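Local coordinates for protein vacuolar aminopeptidase 1 (Saccharomyces cerevisiae, PDB 5JGF) that removes N-terminal amino acids, preferably neutral or hydrophobic ones, from peptides as a dodecameric zinc aminopeptidase of the vacuole and travels as the main cargo of the Cvt pathway, at residues 315-320 / 329-334; 52-57 / 71-76; 311-316 / 421-426; 268-273 / 290-295. One frame throughout, in Å; residues are numbered along the deposited sequence.

Interaction 1 (315-320 / 329-334); sequences SVVERS and VDLHTV
The carboxylate of E318 has L331 CD1 over one of its faces, 4.0 Å from E318 CD. Its OE1 is hydrogen-bonded to NE2 of H332 from a third subunit, and the same bond recurs where this chain's own H332 meets E318 of a second. The second carboxylate, that of D330, is met at OD2 from above its plane by T333 OG1, 2.5 Å away, while OD1 takes weak capping bonds from the backbone N of H332 and T333; D330 is thus the N-cap of the helix that begins at L331. Beyond the flat groups the contact is apolar. The extended E318 chain, its CG anti to the backbone N (chi1 169°), crosses L331 at about a right angle, and L331 CD1 rests 3.9 Å from E318 CB. V317 and V334 approach tip to tip, CG1 to CG1, at 4.1 Å. The contact therefore illustrates how a short helix, 331-336, leans by a few methyl groups on its predecessor in the chain, helix 312-324. On other sides, V316 and S320 of the longer helix pack on strand 69-76, and V334 touches A81 and V85 in the loop leading to strand 86-91.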
loop_
_atom_site.group_PDB
_atom_site.type_symbol
_atom_site.label_atom_id
_atom_site.label_comp_id
_atom_site.label_asym_id
_atom_site.label_seq_id
_atom_site.Cartn_x
_atom_site.Cartn_y
_atom_site.Cartn_z
ATOM N N SER D 315 10.300 24.438 50.366
ATOM C CA SER D 315 9.753 25.562 51.118
ATOM C C SER D 315 9.621 25.222 52.600
ATOM O O SER D 315 10.026 26.001 53.463
ATOM C CB SER D 315 8.383 25.952 50.565
ATOM O OG SER D 315 7.792 26.964 51.363
ATOM N N VAL D 316 9.045 24.060 52.882
ATOM C CA VAL D 316 8.857 23.601 54.252
ATOM C C VAL D 316 10.186 23.539 54.998
ATOM O O VAL D 316 10.295 24.022 56.126
ATOM C CB VAL D 316 8.190 22.204 54.281
ATOM C CG1 VAL D 316 8.292 21.595 55.678
ATOM C CG2 VAL D 316 6.732 22.320 53.863
ATOM N N VAL D 317 11.196 22.952 54.367
ATOM C CA VAL D 317 12.504 22.831 55.000
ATOM C C VAL D 317 13.180 24.186 55.216
ATOM O O VAL D 317 13.802 24.408 56.258
ATOM C CB VAL D 317 13.434 21.907 54.185
ATOM C CG1 VAL D 317 14.833 21.901 54.784
ATOM C CG2 VAL D 317 12.873 20.488 54.185
ATOM N N GLU D 318 13.059 25.093 54.250
ATOM C CA GLU D 318 13.671 26.409 54.401
ATOM C C GLU D 318 12.954 27.242 55.460
ATOM O O GLU D 318 13.598 27.818 56.339
ATOM C CB GLU D 318 13.685 27.171 53.069
ATOM C CG GLU D 318 14.066 28.645 53.219
ATOM C CD GLU D 318 14.479 29.299 51.911
ATOM O OE1 GLU D 318 13.968 28.894 50.846
ATOM O OE2 GLU D 318 15.308 30.233 51.952
ATOM N N ARG D 319 11.627 27.299 55.383
ATOM C CA ARG D 319 10.841 28.073 56.341
ATOM C C ARG D 319 11.003 27.539 57.762
ATOM O O ARG D 319 11.131 28.311 58.717
ATOM C CB ARG D 319 9.358 28.045 55.956
ATOM C CG ARG D 319 9.074 28.632 54.585
ATOM C CD ARG D 319 7.604 28.538 54.205
ATOM N NE ARG D 319 6.763 29.395 55.034
ATOM C CZ ARG D 319 5.596 29.894 54.644
ATOM N NH1 ARG D 319 5.126 29.626 53.431
ATOM N NH2 ARG D 319 4.898 30.667 55.464
ATOM N N SER D 320 10.993 26.218 57.893
ATOM C CA SER D 320 11.131 25.569 59.193
ATOM C C SER D 320 12.495 25.829 59.817
ATOM O O SER D 320 12.587 26.245 60.974
ATOM C CB SER D 320 10.906 24.060 59.052
ATOM O OG SER D 320 9.563 23.789 58.697
ATOM N N VAL D 329 21.129 28.541 58.865
ATOM C CA VAL D 329 21.159 27.129 58.508
ATOM C C VAL D 329 21.582 26.995 57.053
ATOM O O VAL D 329 21.005 27.624 56.169
ATOM C CB VAL D 329 19.777 26.467 58.700
ATOM C CG1 VAL D 329 19.813 25.027 58.200
ATOM C CG2 VAL D 329 19.391 26.500 60.170
ATOM N N ASP D 330 22.602 26.178 56.816
ATOM C CA ASP D 330 23.128 25.948 55.475
ATOM C C ASP D 330 22.285 24.871 54.795
ATOM O O ASP D 330 22.496 23.681 55.016
ATOM C CB ASP D 330 24.590 25.499 55.577
ATOM C CG ASP D 330 25.219 25.207 54.225
ATOM O OD1 ASP D 330 24.578 25.461 53.184
ATOM O OD2 ASP D 330 26.370 24.724 54.210
ATOM N N LEU D 331 21.334 25.297 53.970
ATOM C CA LEU D 331 20.441 24.378 53.270
ATOM C C LEU D 331 21.161 23.414 52.328
ATOM O O LEU D 331 20.660 22.324 52.047
ATOM C CB LEU D 331 19.383 25.169 52.498
ATOM C CG LEU D 331 18.430 26.004 53.360
ATOM C CD1 LEU D 331 17.535 26.853 52.467
ATOM C CD2 LEU D 331 17.599 25.087 54.243
ATOM N N HIS D 332 22.327 23.813 51.832
ATOM C CA HIS D 332 23.080 22.941 50.941
ATOM C C HIS D 332 23.610 21.772 51.754
ATOM O O HIS D 332 23.641 20.634 51.285
ATOM C CB HIS D 332 24.225 23.712 50.284
ATOM C CG HIS D 332 23.761 24.777 49.341
ATOM N ND1 HIS D 332 23.107 24.490 48.162
ATOM C CD2 HIS D 332 23.825 26.126 49.417
ATOM C CE1 HIS D 332 22.787 25.618 47.553
ATOM N NE2 HIS D 332 23.212 26.625 48.293
ATOM N N THR D 333 24.020 22.053 52.986
ATOM C CA THR D 333 24.520 21.007 53.864
ATOM C C THR D 333 23.362 20.097 54.258
ATOM O O THR D 333 23.522 18.882 54.355
ATOM C CB THR D 333 25.159 21.605 55.135
ATOM O OG1 THR D 333 26.377 22.267 54.778
ATOM C CG2 THR D 333 25.455 20.514 56.153
ATOM N N VAL D 334 22.194 20.696 54.475
ATOM C CA VAL D 334 21.003 19.940 54.848
ATOM C C VAL D 334 20.669 18.885 53.793
ATOM O O VAL D 334 20.568 17.698 54.092
ATOM C CB VAL D 334 19.782 20.871 55.013
ATOM C CG1 VAL D 334 18.510 20.043 55.211
ATOM C CG2 VAL D 334 20.000 21.810 56.199
#

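Interaction 2 (52-57 / 71-76); sequences DSIGED and SAFILG
I54 is the first residue of 52-57 to meet strand 69-76, and it does so with two branches. Its CG1 lies anti to the carbonyl carbon (chi1 -63°) and the chain then runs on extended, which delivers CD1 to the edge of the F73 ring, near the ring plane, 4.2 Å from F73 CE1. The other branch, CG2, meets L75 CD2 at 4.2 Å, the two side chains crossing at about a right angle. I54 also touches L44, back toward strand 42-43. The loop here closes over an outer part of the large mixed sheet, where 58-65 and 69-76 form a beta hairpin: F73 bonds by its backbone to F61, and L75 to G59. F73 and L75 share one face of that sheet with helix 312-324, F73 packing on V316 and S320 and L75 on F324, whereas A72 and I74 face helix 261-278 on the other. Further on, the chain returns to the strand at D57, with D57 CA 6.9 Å from G76 CA. D57 touches through its backbone, with D57 O 4.1 Å from L75 O, while its CB points away from the strand and its carboxylate lies close to that of E284.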
loop_
_atom_site.group_PDB
_atom_site.type_symbol
_atom_site.label_atom_id
_atom_site.label_comp_id
_atom_site.label_asym_id
_atom_site.label_seq_id
_atom_site.Cartn_x
_atom_site.Cartn_y
_atom_site.Cartn_z
ATOM N N ASP D 52 6.989 32.733 64.281
ATOM C CA ASP D 52 6.361 32.633 65.596
ATOM C C ASP D 52 5.502 31.390 65.807
ATOM O O ASP D 52 4.894 31.228 66.870
ATOM C CB ASP D 52 5.511 33.874 65.885
ATOM C CG ASP D 52 6.346 35.125 66.092
ATOM O OD1 ASP D 52 7.545 34.998 66.417
ATOM O OD2 ASP D 52 5.800 36.236 65.942
ATOM N N SER D 53 5.442 30.515 64.809
ATOM C CA SER D 53 4.644 29.298 64.928
ATOM C C SER D 53 5.522 28.097 65.239
ATOM O O SER D 53 5.069 27.122 65.837
ATOM C CB SER D 53 3.861 29.042 63.639
ATOM O OG SER D 53 2.872 30.037 63.445
ATOM N N ILE D 54 6.780 28.172 64.822
ATOM C CA ILE D 54 7.729 27.099 65.063
ATOM C C ILE D 54 8.827 27.631 65.979
ATOM O O ILE D 54 9.539 28.564 65.621
ATOM C CB ILE D 54 8.358 26.604 63.741
ATOM C CG1 ILE D 54 7.265 26.021 62.842
ATOM C CG2 ILE D 54 9.428 25.564 64.026
ATOM C CD1 ILE D 54 7.758 25.591 61.478
ATOM N N GLY D 55 8.945 27.047 67.166
ATOM C CA GLY D 55 9.965 27.485 68.103
ATOM C C GLY D 55 11.162 26.551 68.120
ATOM O O GLY D 55 11.235 25.616 67.323
ATOM N N GLU D 56 12.103 26.790 69.033
ATOM C CA GLU D 56 13.294 25.950 69.106
ATOM C C GLU D 56 13.020 24.536 69.602
ATOM O O GLU D 56 13.878 23.665 69.475
ATOM C CB GLU D 56 14.379 26.615 69.954
ATOM C CG GLU D 56 13.896 27.272 71.219
ATOM C CD GLU D 56 15.001 28.037 71.925
ATOM O OE1 GLU D 56 14.947 28.143 73.167
ATOM O OE2 GLU D 56 15.913 28.536 71.235
ATOM N N ASP D 57 11.838 24.296 70.164
ATOM C CA ASP D 57 11.507 22.951 70.632
ATOM C C ASP D 57 11.088 22.087 69.443
ATOM O O ASP D 57 10.888 20.876 69.578
ATOM C CB ASP D 57 10.361 22.980 71.643
ATOM C CG ASP D 57 10.752 23.626 72.964
ATOM O OD1 ASP D 57 11.820 23.277 73.510
ATOM O OD2 ASP D 57 9.977 24.467 73.467
ATOM N N SER D 71 2.123 18.759 53.146
ATOM C CA SER D 71 3.420 18.379 53.684
ATOM C C SER D 71 3.317 18.286 55.198
ATOM O O SER D 71 2.983 19.264 55.866
ATOM C CB SER D 71 4.493 19.401 53.312
ATOM O OG SER D 71 5.755 19.002 53.824
ATOM N N ALA D 72 3.577 17.096 55.726
ATOM C CA ALA D 72 3.537 16.867 57.164
ATOM C C ALA D 72 4.979 16.654 57.581
ATOM O O ALA D 72 5.727 15.951 56.898
ATOM C CB ALA D 72 2.711 15.630 57.481
ATOM N N PHE D 73 5.385 17.263 58.690
ATOM C CA PHE D 73 6.755 17.098 59.131
ATOM C C PHE D 73 6.942 17.109 60.641
ATOM O O PHE D 73 6.116 17.638 61.388
ATOM C CB PHE D 73 7.653 18.156 58.473
ATOM C CG PHE D 73 7.212 19.581 58.706
ATOM C CD1 PHE D 73 7.870 20.384 59.635
ATOM C CD2 PHE D 73 6.172 20.136 57.964
ATOM C CE1 PHE D 73 7.503 21.723 59.816
ATOM C CE2 PHE D 73 5.798 21.470 58.137
ATOM C CZ PHE D 73 6.467 22.266 59.065
ATOM N N ILE D 74 8.034 16.487 61.065
ATOM C CA ILE D 74 8.399 16.384 62.469
ATOM C C ILE D 74 9.808 16.954 62.581
ATOM O O ILE D 74 10.738 16.454 61.947
ATOM C CB ILE D 74 8.413 14.917 62.930
ATOM C CG1 ILE D 74 7.084 14.248 62.568
ATOM C CG2 ILE D 74 8.653 14.845 64.439
ATOM C CD1 ILE D 74 7.067 12.750 62.814
ATOM N N LEU D 75 9.956 18.003 63.383
ATOM C CA LEU D 75 11.245 18.659 63.565
ATOM C C LEU D 75 11.712 18.519 65.010
ATOM O O LEU D 75 11.031 18.961 65.934
ATOM C CB LEU D 75 11.119 20.137 63.188
ATOM C CG LEU D 75 12.328 21.066 63.355
ATOM C CD1 LEU D 75 13.531 20.539 62.582
ATOM C CD2 LEU D 75 11.946 22.452 62.868
ATOM N N GLY D 76 12.873 17.903 65.195
ATOM C CA GLY D 76 13.397 17.700 66.534
ATOM C C GLY D 76 14.112 18.908 67.106
ATOM O O GLY D 76 14.792 19.639 66.389
#

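Interaction 3 (311-316 / 421-426); sequences GLLESV and SQTGAR
E314 and Q422 cross at about a right angle, yet their flat ends are nearly aligned, the carboxylate and amide planes standing 24° apart. Q422 NE2 donates to E314 OE2 over 2.8 Å, bent to 136° at the hydrogen, arriving on the syn side of the carboxylate, somewhat out of its plane. A turn in the glutamate chain at chi2 (91°) brings OE2 round to this position, where it also lies 3.3 Å from Q422 CB. The same chain crosses T423, and E314 CG packs against T423 CG2 at 3.8 Å; L313 CD2 approaches that methyl too, at 4.3 Å. T423 OG1 is turned to its own backbone: it accepts from A425 N at 3.1 Å, an ST turn, and bonds to L419 O, just where G424 ends helix 416-423 with positive phi. With a serine in place of E314, Q422 NE2 would probably lose its carboxylate partner and T423 CG2 the packing of E314 CG. Since NE2 also donates to A308 O, one amide nitrogen ties the end of one helix to the start of another and to the loop before it. E314 sits in the first turn of helix 312-324, whose N-terminal end would be expected to favour the negative charge.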
loop_
_atom_site.group_PDB
_atom_site.type_symbol
_atom_site.label_atom_id
_atom_site.label_comp_id
_atom_site.label_asym_id
_atom_site.label_seq_id
_atom_site.Cartn_x
_atom_site.Cartn_y
_atom_site.Cartn_z
ATOM N N GLY D 311 7.845 22.950 44.436
ATOM C CA GLY D 311 8.711 23.083 45.599
ATOM C C GLY D 311 8.177 23.216 47.017
ATOM O O GLY D 311 8.820 23.865 47.841
ATOM N N LEU D 312 7.039 22.608 47.333
ATOM C CA LEU D 312 6.525 22.717 48.698
ATOM C C LEU D 312 7.501 22.100 49.706
ATOM O O LEU D 312 7.665 22.613 50.814
ATOM C CB LEU D 312 5.155 22.046 48.822
ATOM C CG LEU D 312 4.538 22.103 50.228
ATOM C CD1 LEU D 312 4.365 23.565 50.656
ATOM C CD2 LEU D 312 3.200 21.377 50.240
ATOM N N LEU D 313 8.152 21.004 49.319
ATOM C CA LEU D 313 9.110 20.341 50.199
ATOM C C LEU D 313 10.248 21.284 50.569
ATOM O O LEU D 313 10.559 21.467 51.748
ATOM C CB LEU D 313 9.693 19.102 49.517
ATOM C CG LEU D 313 10.873 18.442 50.240
ATOM C CD1 LEU D 313 10.416 17.864 51.569
ATOM C CD2 LEU D 313 11.459 17.349 49.358
ATOM N N GLU D 314 10.869 21.869 49.548
ATOM C CA GLU D 314 11.974 22.795 49.743
ATOM C C GLU D 314 11.526 23.981 50.595
ATOM O O GLU D 314 12.277 24.470 51.441
ATOM C CB GLU D 314 12.493 23.298 48.387
ATOM C CG GLU D 314 13.035 22.209 47.451
ATOM C CD GLU D 314 11.980 21.640 46.506
ATOM O OE1 GLU D 314 11.049 20.956 46.972
ATOM O OE2 GLU D 314 12.084 21.881 45.285
ATOM N N SER D 315 10.300 24.438 50.366
ATOM C CA SER D 315 9.753 25.562 51.118
ATOM C C SER D 315 9.621 25.222 52.600
ATOM O O SER D 315 10.026 26.001 53.463
ATOM C CB SER D 315 8.383 25.952 50.565
ATOM O OG SER D 315 7.792 26.964 51.363
ATOM N N VAL D 316 9.045 24.060 52.882
ATOM C CA VAL D 316 8.857 23.601 54.252
ATOM C C VAL D 316 10.186 23.539 54.998
ATOM O O VAL D 316 10.295 24.022 56.126
ATOM C CB VAL D 316 8.190 22.204 54.281
ATOM C CG1 VAL D 316 8.292 21.595 55.678
ATOM C CG2 VAL D 316 6.732 22.320 53.863
ATOM N N SER D 421 16.882 16.739 41.635
ATOM C CA SER D 421 17.511 17.878 40.979
ATOM C C SER D 421 17.258 19.183 41.722
ATOM O O SER D 421 18.154 20.016 41.854
ATOM C CB SER D 421 16.986 18.012 39.544
ATOM O OG SER D 421 17.249 16.831 38.807
ATOM N N GLN D 422 16.032 19.351 42.202
ATOM C CA GLN D 422 15.643 20.561 42.911
ATOM C C GLN D 422 16.333 20.714 44.264
ATOM O O GLN D 422 16.702 21.822 44.654
ATOM C CB GLN D 422 14.120 20.585 43.079
ATOM C CG GLN D 422 13.387 20.701 41.740
ATOM C CD GLN D 422 11.896 20.417 41.824
ATOM O OE1 GLN D 422 11.235 20.257 40.795
ATOM N NE2 GLN D 422 11.357 20.355 43.040
ATOM N N THR D 423 16.520 19.604 44.970
ATOM C CA THR D 423 17.154 19.645 46.288
ATOM C C THR D 423 18.648 19.347 46.266
ATOM O O THR D 423 19.413 19.906 47.057
ATOM C CB THR D 423 16.502 18.638 47.253
ATOM O OG1 THR D 423 16.695 17.309 46.752
ATOM C CG2 THR D 423 15.006 18.915 47.401
ATOM N N GLY D 424 19.061 18.464 45.362
ATOM C CA GLY D 424 20.458 18.077 45.285
ATOM C C GLY D 424 20.688 16.884 46.201
ATOM O O GLY D 424 21.816 16.421 46.369
ATOM N N ALA D 425 19.603 16.382 46.788
ATOM C CA ALA D 425 19.666 15.246 47.705
ATOM C C ALA D 425 19.520 13.903 47.005
ATOM O O ALA D 425 18.775 13.776 46.034
ATOM C CB ALA D 425 18.580 15.378 48.772
ATOM N N ARG D 426 20.236 12.902 47.506
ATOM C CA ARG D 426 20.151 11.559 46.949
ATOM C C ARG D 426 18.693 11.128 47.071
ATOM O O ARG D 426 18.098 11.179 48.153
ATOM C CB ARG D 426 21.072 10.610 47.716
ATOM C CG ARG D 426 20.943 9.155 47.312
ATOM C CD ARG D 426 22.180 8.367 47.709
ATOM N NE ARG D 426 23.274 8.537 46.754
ATOM C CZ ARG D 426 24.496 8.953 47.076
ATOM N NH1 ARG D 426 25.426 9.065 46.139
ATOM N NH2 ARG D 426 24.786 9.273 48.333
#

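Interaction 4 (268-273 / 290-295); sequences FAAMIA and STVTLY
A helix packed on the large mixed sheet is the setting here: A270 and M271 of helix 261-278 lie against V292 and L294 of strand 289-295. The two short segments run roughly antiparallel, at 151°, with their axes 8.9 Å apart. V292 fits against the helix with both methyls. Its CG1 approaches A270 CB at 4.1 Å, and its CG2 rests 3.7 Å from A270 O. A bend in M271 at chi2 (-56°) turns the sulfur onto the strand, SD lying a tight 3.4 Å from V292 CG1. The CG of M271 meanwhile meets L294 CD1 at 3.9 Å. Zinc ligands of this M18 aminopeptidase are close in sequence: the helix carries D262, which bridges both metals, in its first turn, and the strand leads to E298 and E299. A gap between helix and strand, beside V292 CG1 and L294 CD1, would probably follow from an alanine at M271, and F32 and L36 of helix 25-38 would lose a neighbour. F32 also touches L294, so helix 25-38 borders the same buried layer. On the strand's other face, T291 and T293 touch L313 of helix 312-324.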
loop_
_atom_site.group_PDB
_atom_site.type_symbol
_atom_site.label_atom_id
_atom_site.label_comp_id
_atom_site.label_asym_id
_atom_site.label_seq_id
_atom_site.Cartn_x
_atom_site.Cartn_y
_atom_site.Cartn_z
ATOM N N PHE D 268 -0.994 6.666 51.185
ATOM C CA PHE D 268 -1.626 6.167 52.408
ATOM C C PHE D 268 -0.607 5.425 53.275
ATOM O O PHE D 268 -0.490 5.686 54.478
ATOM C CB PHE D 268 -2.776 5.222 52.051
ATOM C CG PHE D 268 -3.511 4.667 53.243
ATOM C CD1 PHE D 268 -4.542 5.388 53.841
ATOM C CD2 PHE D 268 -3.180 3.415 53.759
ATOM C CE1 PHE D 268 -5.240 4.866 54.938
ATOM C CE2 PHE D 268 -3.869 2.886 54.855
ATOM C CZ PHE D 268 -4.901 3.613 55.444
ATOM N N ALA D 269 0.129 4.500 52.662
ATOM C CA ALA D 269 1.129 3.728 53.391
ATOM C C ALA D 269 2.187 4.632 54.022
ATOM O O ALA D 269 2.597 4.410 55.162
ATOM C CB ALA D 269 1.795 2.715 52.462
ATOM N N ALA D 270 2.631 5.645 53.283
ATOM C CA ALA D 270 3.642 6.560 53.805
ATOM C C ALA D 270 3.111 7.405 54.963
ATOM O O ALA D 270 3.802 7.583 55.970
ATOM C CB ALA D 270 4.165 7.466 52.688
ATOM N N MET D 271 1.895 7.926 54.829
ATOM C CA MET D 271 1.311 8.748 55.890
ATOM C C MET D 271 1.040 7.939 57.156
ATOM O O MET D 271 1.291 8.411 58.268
ATOM C CB MET D 271 0.008 9.405 55.426
ATOM C CG MET D 271 0.193 10.606 54.511
ATOM S SD MET D 271 1.239 11.923 55.210
ATOM C CE MET D 271 0.573 12.106 56.785
ATOM N N ILE D 272 0.524 6.726 56.994
ATOM C CA ILE D 272 0.247 5.882 58.149
ATOM C C ILE D 272 1.565 5.563 58.843
ATOM O O ILE D 272 1.650 5.561 60.070
ATOM C CB ILE D 272 -0.462 4.572 57.734
ATOM C CG1 ILE D 272 -1.861 4.889 57.195
ATOM C CG2 ILE D 272 -0.557 3.619 58.918
ATOM C CD1 ILE D 272 -2.769 5.585 58.193
ATOM N N ALA D 273 2.603 5.304 58.054
ATOM C CA ALA D 273 3.910 5.004 58.622
ATOM C C ALA D 273 4.408 6.204 59.423
ATOM O O ALA D 273 4.943 6.047 60.523
ATOM C CB ALA D 273 4.898 4.665 57.518
ATOM N N SER D 290 11.871 14.883 59.806
ATOM C CA SER D 290 11.211 13.896 58.949
ATOM C C SER D 290 9.979 14.482 58.280
ATOM O O SER D 290 9.308 15.342 58.845
ATOM C CB SER D 290 10.789 12.681 59.783
ATOM O OG SER D 290 11.885 12.135 60.495
ATOM N N THR D 291 9.670 14.012 57.075
ATOM C CA THR D 291 8.500 14.521 56.383
ATOM C C THR D 291 7.952 13.607 55.304
ATOM O O THR D 291 8.683 12.838 54.685
ATOM C CB THR D 291 8.780 15.887 55.704
ATOM O OG1 THR D 291 7.638 16.276 54.926
ATOM C CG2 THR D 291 9.981 15.796 54.773
ATOM N N VAL D 292 6.642 13.691 55.118
ATOM C CA VAL D 292 5.963 12.983 54.051
ATOM C C VAL D 292 5.284 14.140 53.337
ATOM O O VAL D 292 4.488 14.867 53.934
ATOM C CB VAL D 292 4.878 12.010 54.543
ATOM C CG1 VAL D 292 4.025 11.557 53.348
ATOM C CG2 VAL D 292 5.517 10.800 55.196
ATOM N N THR D 293 5.632 14.348 52.075
ATOM C CA THR D 293 5.029 15.417 51.308
ATOM C C THR D 293 4.255 14.774 50.165
ATOM O O THR D 293 4.787 13.931 49.441
ATOM C CB THR D 293 6.099 16.393 50.793
ATOM O OG1 THR D 293 6.753 17.003 51.920
ATOM C CG2 THR D 293 5.470 17.487 49.941
ATOM N N LEU D 294 2.989 15.169 50.047
ATOM C CA LEU D 294 2.066 14.643 49.047
ATOM C C LEU D 294 1.798 15.693 47.975
ATOM O O LEU D 294 1.347 16.801 48.277
ATOM C CB LEU D 294 0.758 14.246 49.731
ATOM C CG LEU D 294 0.937 13.318 50.938
ATOM C CD1 LEU D 294 -0.419 13.042 51.572
ATOM C CD2 LEU D 294 1.610 12.021 50.504
ATOM N N TYR D 295 2.065 15.326 46.725
ATOM C CA TYR D 295 1.906 16.236 45.597
ATOM C C TYR D 295 0.699 15.980 44.706
ATOM O O TYR D 295 0.204 14.857 44.594
ATOM C CB TYR D 295 3.160 16.182 44.721
ATOM C CG TYR D 295 4.429 16.576 45.437
ATOM C CD1 TYR D 295 4.757 17.919 45.623
ATOM C CD2 TYR D 295 5.298 15.607 45.938
ATOM C CE1 TYR D 295 5.925 18.286 46.287
ATOM C CE2 TYR D 295 6.466 15.963 46.607
ATOM C CZ TYR D 295 6.773 17.301 46.777
ATOM O OH TYR D 295 7.928 17.654 47.435
#

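How the interactions relate
Along the chain, interaction 2 closes first, then interaction 4, and interactions 1 and 3 both start from helix 312-324, sharing S315 and V316; their centres are 9 Å apart. Interactions 2 and 4, with centres 16 Å apart, use neighbouring strands of the mixed sheet, 69-76 and 289-295, paired through backbone bonds such as I74 N to S290 O. Helix 312-324 packs over both strands, and helix 261-278 backs the sheet from the opposite side. The four contacts thus sample one layered helix-sheet-helix region, running from near the zinc site at interaction 4 to the subunit interfaces touched by interactions 1 and 3.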